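Local coordinates for protein geranyltranstransferase (Marinomonas sp. MED121, PDB 4F62) that probably joins isopentenyl diphosphate to allylic diphosphates to build short-chain prenyl diphosphates, as a putative farnesyl-diphosphate synthase of the all-helical isoprenoid synthase fold, at residues 55-59 / 279-283; 214-218 / 287-291. All blocks are in the same frame, centred on the assembly; numbering follows the deposited sequence.

Contact 1: residues 55-59 / 279-283; sequences ASAQL and KSQPL
A buried apolar packing of a helix against a 3-10 turn and the first residues of helix 281-291, with no hydrogen bond across it, joins A55, S56 and L59 near the end of helix 48-60 to S280, P282 and L283. L283 uses both of its methyls: CD2 lies 3.7 Å from A55 CB, while CD1 meets L59 CD2 at 3.9 Å. A55 suits its place because a lone methyl lets both P282 and L283 come close; P282 CB is 3.9 Å from A55 CB. The two leucines cross at about a right angle. With L59 CG anti to the backbone N (chi1 -173°), its CD1 reaches the 3-10 turn just before helix 281-291 and rests 3.6 Å from S280 CA. Proline fits the first turn of a helix, where no earlier carbonyl needs its missing N-H. At the margin, the aliphatic part of K279 passes the end of helix 48-60, its CD 3.6 Å from L59 O. Shortening L283 to an alanine would remove both methyls, and would probably open a gap between the helices over A55 and cost L59 CD2 its mate. F8 of helix 5-23 also packs on A55 and P282, and L207 of helix 201-226 on both leucines. The two serine hydroxyls bond nearby, S56 OG to L52 O and S280 OG to G277 O. Carbon meets carbon across the seam without hydrogen bonds, so cohesion here probably comes from shape and exclusion of water.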
ATOM      1  N   ALA A  55      -8.843  21.502  -5.351  1.00 33.60           N
ATOM      2  CA  ALA A  55      -8.529  22.861  -5.833  1.00 42.05           C
ATOM      3  C   ALA A  55      -7.767  22.812  -7.152  1.00 42.11           C
ATOM      4  O   ALA A  55      -7.993  23.624  -8.045  1.00 41.43           O
ATOM      5  CB  ALA A  55      -7.714  23.646  -4.788  1.00 38.98           C
ATOM      6  N   SER A  56      -6.857  21.853  -7.272  1.00 36.62           N
ATOM      7  CA  SER A  56      -6.064  21.717  -8.490  1.00 39.44           C
ATOM      8  C   SER A  56      -6.915  21.209  -9.646  1.00 39.51           C
ATOM      9  O   SER A  56      -6.782  21.688 -10.772  1.00 44.89           O
ATOM     10  CB  SER A  56      -4.889  20.769  -8.260  1.00 43.82           C
ATOM     11  OG  SER A  56      -4.091  21.275  -7.212  1.00 58.49           O
ATOM     12  N   ALA A  57      -7.786  20.241  -9.369  1.00 38.46           N
ATOM     13  CA  ALA A  57      -8.721  19.760 -10.391  1.00 42.19           C
ATOM     14  C   ALA A  57      -9.557  20.918 -10.929  1.00 48.77           C
ATOM     15  O   ALA A  57      -9.756  21.045 -12.136  1.00 45.98           O
ATOM     16  CB  ALA A  57      -9.627  18.667  -9.836  1.00 37.72           C
ATOM     17  N   GLN A  58     -10.039  21.768 -10.026  1.00 51.17           N
ATOM     18  CA  GLN A  58     -10.855  22.916 -10.407  1.00 54.41           C
ATOM     19  C   GLN A  58     -10.082  23.917 -11.243  1.00 48.54           C
ATOM     20  O   GLN A  58     -10.616  24.508 -12.175  1.00 63.84           O
ATOM     21  CB  GLN A  58     -11.382  23.615  -9.164  1.00 60.58           C
ATOM     22  CG  GLN A  58     -12.609  22.984  -8.601  1.00 63.06           C
ATOM     23  CD  GLN A  58     -13.456  23.992  -7.880  1.00 59.34           C
ATOM     24  OE1 GLN A  58     -12.946  24.996  -7.374  1.00 56.40           O
ATOM     25  NE2 GLN A  58     -14.763  23.748  -7.845  1.00 51.83           N
ATOM     26  N   LEU A  59      -8.819  24.108 -10.894  1.00 53.97           N
ATOM     27  CA  LEU A  59      -7.946  24.987 -11.654  1.00 56.17           C
ATOM     28  C   LEU A  59      -7.938  24.629 -13.139  1.00 61.55           C
ATOM     29  O   LEU A  59      -8.162  25.495 -13.986  1.00 63.18           O
ATOM     30  CB  LEU A  59      -6.527  24.910 -11.105  1.00 56.77           C
ATOM     31  CG  LEU A  59      -5.542  25.903 -11.712  1.00 60.69           C
ATOM     32  CD1 LEU A  59      -5.868  27.292 -11.212  1.00 65.35           C
ATOM     33  CD2 LEU A  59      -4.128  25.531 -11.358  1.00 55.20           C
ATOM     34  N   LYS A 279     -10.148  30.963 -11.089  1.00 53.35           N
ATOM     35  CA  LYS A 279     -10.064  29.536 -10.783  1.00 56.40           C
ATOM     36  C   LYS A 279      -8.943  29.204  -9.809  1.00 56.42           C
ATOM     37  O   LYS A 279      -8.929  28.123  -9.232  1.00 56.10           O
ATOM     38  CB  LYS A 279      -9.852  28.718 -12.062  1.00 58.86           C
ATOM     39  CG  LYS A 279     -10.956  28.857 -13.089  1.00 71.22           C
ATOM     40  CD  LYS A 279     -10.592  28.118 -14.372  1.00 77.26           C
ATOM     41  CE  LYS A 279     -11.740  28.145 -15.378  1.00 85.26           C
ATOM     42  NZ  LYS A 279     -12.930  27.381 -14.897  1.00 83.09           N
ATOM     43  N   SER A 280      -7.997  30.123  -9.650  1.00 56.80           N
ATOM     44  CA  SER A 280      -6.823  29.865  -8.827  1.00 53.45           C
ATOM     45  C   SER A 280      -7.048  30.330  -7.397  1.00 52.77           C
ATOM     46  O   SER A 280      -6.183  30.160  -6.544  1.00 48.15           O
ATOM     47  CB  SER A 280      -5.597  30.578  -9.405  1.00 53.47           C
ATOM     48  OG  SER A 280      -5.640  31.971  -9.130  1.00 57.10           O
ATOM     49  N   GLN A 281      -8.204  30.938  -7.138  1.00 48.49           N
ATOM     50  CA  GLN A 281      -8.456  31.495  -5.806  1.00 45.39           C
ATOM     51  C   GLN A 281      -8.340  30.484  -4.641  1.00 44.15           C
ATOM     52  O   GLN A 281      -7.722  30.802  -3.623  1.00 46.55           O
ATOM     53  CB  GLN A 281      -9.785  32.263  -5.752  1.00 50.94           C
ATOM     54  CG  GLN A 281      -9.832  33.271  -4.613  1.00 65.26           C
ATOM     55  CD  GLN A 281      -8.686  34.287  -4.667  1.00 79.05           C
ATOM     56  OE1 GLN A 281      -8.392  34.855  -5.722  1.00 89.35           O
ATOM     57  NE2 GLN A 281      -8.032  34.511  -3.526  1.00 74.74           N
ATOM     58  N   PRO A 282      -8.925  29.272  -4.789  1.00 39.98           N
ATOM     59  CA  PRO A 282      -8.778  28.276  -3.724  1.00 43.44           C
ATOM     60  C   PRO A 282      -7.315  27.947  -3.428  1.00 47.66           C
ATOM     61  O   PRO A 282      -6.924  27.903  -2.256  1.00 48.71           O
ATOM     62  CB  PRO A 282      -9.493  27.052  -4.305  1.00 41.02           C
ATOM     63  CG  PRO A 282     -10.599  27.657  -5.123  1.00 45.97           C
ATOM     64  CD  PRO A 282      -9.956  28.860  -5.769  1.00 44.62           C
ATOM     65  N   LEU A 283      -6.518  27.727  -4.469  1.00 41.25           N
ATOM     66  CA  LEU A 283      -5.098  27.443  -4.280  1.00 43.82           C
ATOM     67  C   LEU A 283      -4.381  28.640  -3.665  1.00 45.30           C
ATOM     68  O   LEU A 283      -3.443  28.480  -2.889  1.00 46.62           O
ATOM     69  CB  LEU A 283      -4.434  27.041  -5.601  1.00 42.32           C
ATOM     70  CG  LEU A 283      -4.657  25.615  -6.104  1.00 42.83           C
ATOM     71  CD1 LEU A 283      -3.951  25.407  -7.442  1.00 45.32           C
ATOM     72  CD2 LEU A 283      -4.156  24.616  -5.081  1.00 43.32           C
TER

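Contact 2: residues 214-218 / 287-291; sequences IGLAF and ANYII
I214 turns its CG1 branch anti to the carbonyl carbon (chi1 -74°), and the turn about CB-CG1 (chi2 -54°) swings CD1 to A287 and I291 on the facing helix. I291 has a similar first torsion but an extended end, which carries its own CD1 out to meet I214 and A217. The two CD1 methyls, of I214 and I291, stand 3.6 Å apart, and the side chains cross at about a right angle. A217 CB is also 3.6 Å from I291 CD1, so the end of I291 lies against two residues of helix 201-226. A217 suits its place: its CB points toward the partner helix, and so small a methyl lets I291 CD1 and CG1 come close. A287 plays the matching part on the other helix: its CB is 3.5 Å from I214 CD1, a tight carbon pair.

On the neighbouring flank I290 takes over. Its CG2 touches I214 CG2 at 4.1 Å and F218 CB at 3.9 Å, and the ring of F218 leads away from the partner helix, so F218 joins in mainly through its CB. That carbon also lies 3.7 Å from I290 O.

The segments run in the same general direction, their axes 35° apart and 9.2 Å at closest approach, and join helix 201-226 to the last helix of the model. A269 of helix 249-273 packs on I214, while I48 and L52 of helix 48-60 pack on I290, placing the last helix among several others of the all-helical fold. With branched aliphatic chains and small alanines meeting and no hydrogen bond between the segments, the contact implies cohesion by close-fitting shape and burial of hydrocarbon.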
ATOM      1  N   ILE A 214       4.896  25.697  -1.156  1.00 40.35           N
ATOM      2  CA  ILE A 214       3.935  25.643  -0.054  1.00 43.86           C
ATOM      3  C   ILE A 214       4.328  24.604   1.001  1.00 36.94           C
ATOM      4  O   ILE A 214       4.216  24.851   2.210  1.00 39.29           O
ATOM      5  CB  ILE A 214       2.520  25.339  -0.596  1.00 56.52           C
ATOM      6  CG1 ILE A 214       1.973  26.579  -1.290  1.00 51.73           C
ATOM      7  CG2 ILE A 214       1.585  24.929   0.519  1.00 66.23           C
ATOM      8  CD1 ILE A 214       2.006  27.774  -0.418  1.00 63.30           C
ATOM      9  N   GLY A 215       4.797  23.448   0.538  1.00 39.55           N
ATOM     10  CA  GLY A 215       5.242  22.390   1.433  1.00 39.44           C
ATOM     11  C   GLY A 215       6.402  22.809   2.314  1.00 40.27           C
ATOM     12  O   GLY A 215       6.394  22.587   3.533  1.00 38.25           O
ATOM     13  N   LEU A 216       7.414  23.420   1.712  1.00 39.09           N
ATOM     14  CA  LEU A 216       8.548  23.874   2.498  1.00 40.53           C
ATOM     15  C   LEU A 216       8.122  25.025   3.423  1.00 41.15           C
ATOM     16  O   LEU A 216       8.444  25.022   4.619  1.00 42.53           O
ATOM     17  CB  LEU A 216       9.707  24.285   1.577  1.00 46.03           C
ATOM     18  CG  LEU A 216      11.024  24.713   2.230  1.00 51.61           C
ATOM     19  CD1 LEU A 216      11.477  23.701   3.290  1.00 45.83           C
ATOM     20  CD2 LEU A 216      12.101  24.889   1.153  1.00 52.33           C
ATOM     21  N   ALA A 217       7.379  25.991   2.882  1.00 41.57           N
ATOM     22  CA  ALA A 217       6.978  27.168   3.656  1.00 41.82           C
ATOM     23  C   ALA A 217       6.288  26.810   4.969  1.00 46.11           C
ATOM     24  O   ALA A 217       6.530  27.445   6.006  1.00 44.09           O
ATOM     25  CB  ALA A 217       6.083  28.083   2.829  1.00 41.69           C
ATOM     26  N   PHE A 218       5.441  25.787   4.939  1.00 41.36           N
ATOM     27  CA  PHE A 218       4.723  25.426   6.156  1.00 47.98           C
ATOM     28  C   PHE A 218       5.656  24.809   7.200  1.00 41.47           C
ATOM     29  O   PHE A 218       5.484  25.040   8.399  1.00 43.62           O
ATOM     30  CB  PHE A 218       3.473  24.573   5.853  1.00 52.32           C
ATOM     31  CG  PHE A 218       3.629  23.106   6.126  1.00 52.59           C
ATOM     32  CD1 PHE A 218       3.569  22.603   7.432  1.00 57.88           C
ATOM     33  CD2 PHE A 218       3.763  22.213   5.069  1.00 63.72           C
ATOM     34  CE1 PHE A 218       3.698  21.241   7.677  1.00 63.98           C
ATOM     35  CE2 PHE A 218       3.887  20.846   5.299  1.00 68.71           C
ATOM     36  CZ  PHE A 218       3.853  20.356   6.603  1.00 69.97           C
ATOM     37  N   ALA A 287      -2.899  28.495   0.150  1.00 46.83           N
ATOM     38  CA  ALA A 287      -1.490  28.785   0.392  1.00 53.80           C
ATOM     39  C   ALA A 287      -1.365  29.487   1.745  1.00 56.99           C
ATOM     40  O   ALA A 287      -0.593  29.058   2.614  1.00 52.48           O
ATOM     41  CB  ALA A 287      -0.916  29.652  -0.717  1.00 47.69           C
ATOM     42  N   ASN A 288      -2.146  30.547   1.925  1.00 56.43           N
ATOM     43  CA  ASN A 288      -2.112  31.318   3.168  1.00 61.72           C
ATOM     44  C   ASN A 288      -2.518  30.488   4.391  1.00 59.65           C
ATOM     45  O   ASN A 288      -1.868  30.550   5.435  1.00 53.52           O
ATOM     46  CB  ASN A 288      -2.979  32.575   3.045  1.00 63.29           C
ATOM     47  CG  ASN A 288      -2.854  33.237   1.675  1.00 71.33           C
ATOM     48  OD1 ASN A 288      -1.952  32.909   0.896  1.00 71.46           O
ATOM     49  ND2 ASN A 288      -3.767  34.164   1.370  1.00 71.79           N
ATOM     50  N   TYR A 289      -3.585  29.703   4.253  1.00 52.89           N
ATOM     51  CA  TYR A 289      -4.073  28.857   5.344  1.00 53.84           C
ATOM     52  C   TYR A 289      -3.052  27.802   5.811  1.00 59.27           C
ATOM     53  O   TYR A 289      -2.778  27.682   7.011  1.00 59.43           O
ATOM     54  CB  TYR A 289      -5.373  28.170   4.927  1.00 54.94           C
ATOM     55  CG  TYR A 289      -5.920  27.192   5.943  1.00 63.62           C
ATOM     56  CD1 TYR A 289      -6.370  27.627   7.186  1.00 73.75           C
ATOM     57  CD2 TYR A 289      -6.015  25.837   5.649  1.00 61.72           C
ATOM     58  CE1 TYR A 289      -6.885  26.733   8.117  1.00 78.60           C
ATOM     59  CE2 TYR A 289      -6.530  24.939   6.567  1.00 67.96           C
ATOM     60  CZ  TYR A 289      -6.962  25.390   7.800  1.00 81.39           C
ATOM     61  OH  TYR A 289      -7.472  24.493   8.713  1.00 87.02           O
ATOM     62  N   ILE A 290      -2.508  27.036   4.863  1.00 56.33           N
ATOM     63  CA  ILE A 290      -1.532  25.980   5.164  1.00 60.65           C
ATOM     64  C   ILE A 290      -0.264  26.566   5.778  1.00 62.41           C
ATOM     65  O   ILE A 290       0.205  26.112   6.833  1.00 57.45           O
ATOM     66  CB  ILE A 290      -1.150  25.164   3.906  1.00 53.38           C
ATOM     67  CG1 ILE A 290      -2.361  24.374   3.395  1.00 60.54           C
ATOM     68  CG2 ILE A 290      -0.006  24.211   4.214  1.00 55.33           C
ATOM     69  CD1 ILE A 290      -2.246  23.933   1.932  1.00 64.79           C
ATOM     70  N   ILE A 291       0.278  27.579   5.112  1.00 64.29           N
ATOM     71  CA  ILE A 291       1.455  28.280   5.609  1.00 66.77           C
ATOM     72  C   ILE A 291       1.201  28.878   6.987  1.00 80.49           C
ATOM     73  O   ILE A 291       1.970  28.622   7.919  1.00 83.19           O
ATOM     74  CB  ILE A 291       1.882  29.398   4.642  1.00 57.80           C
ATOM     75  CG1 ILE A 291       2.539  28.790   3.403  1.00 56.23           C
ATOM     76  CG2 ILE A 291       2.851  30.360   5.314  1.00 65.64           C
ATOM     77  CD1 ILE A 291       2.922  29.823   2.363  1.00 60.98           C
TER

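How the contacts relate
From the N terminus, the chain first supplies segment 55-59 on helix 48-60, then segment 214-218 on helix 201-226. It returns to the first with 279-283 and to the second with 287-291. Contact 1 therefore closes a long loop of 219 intervening residues, contact 2 a shorter one of 68, and the two cross because their segments alternate. Both use helix 281-291, contact 1 at its start and the 3-10 turn just before it, contact 2 at its final turn, with centres about 15 Å apart. The last helix thus ties helix 48-60 to helix 201-226.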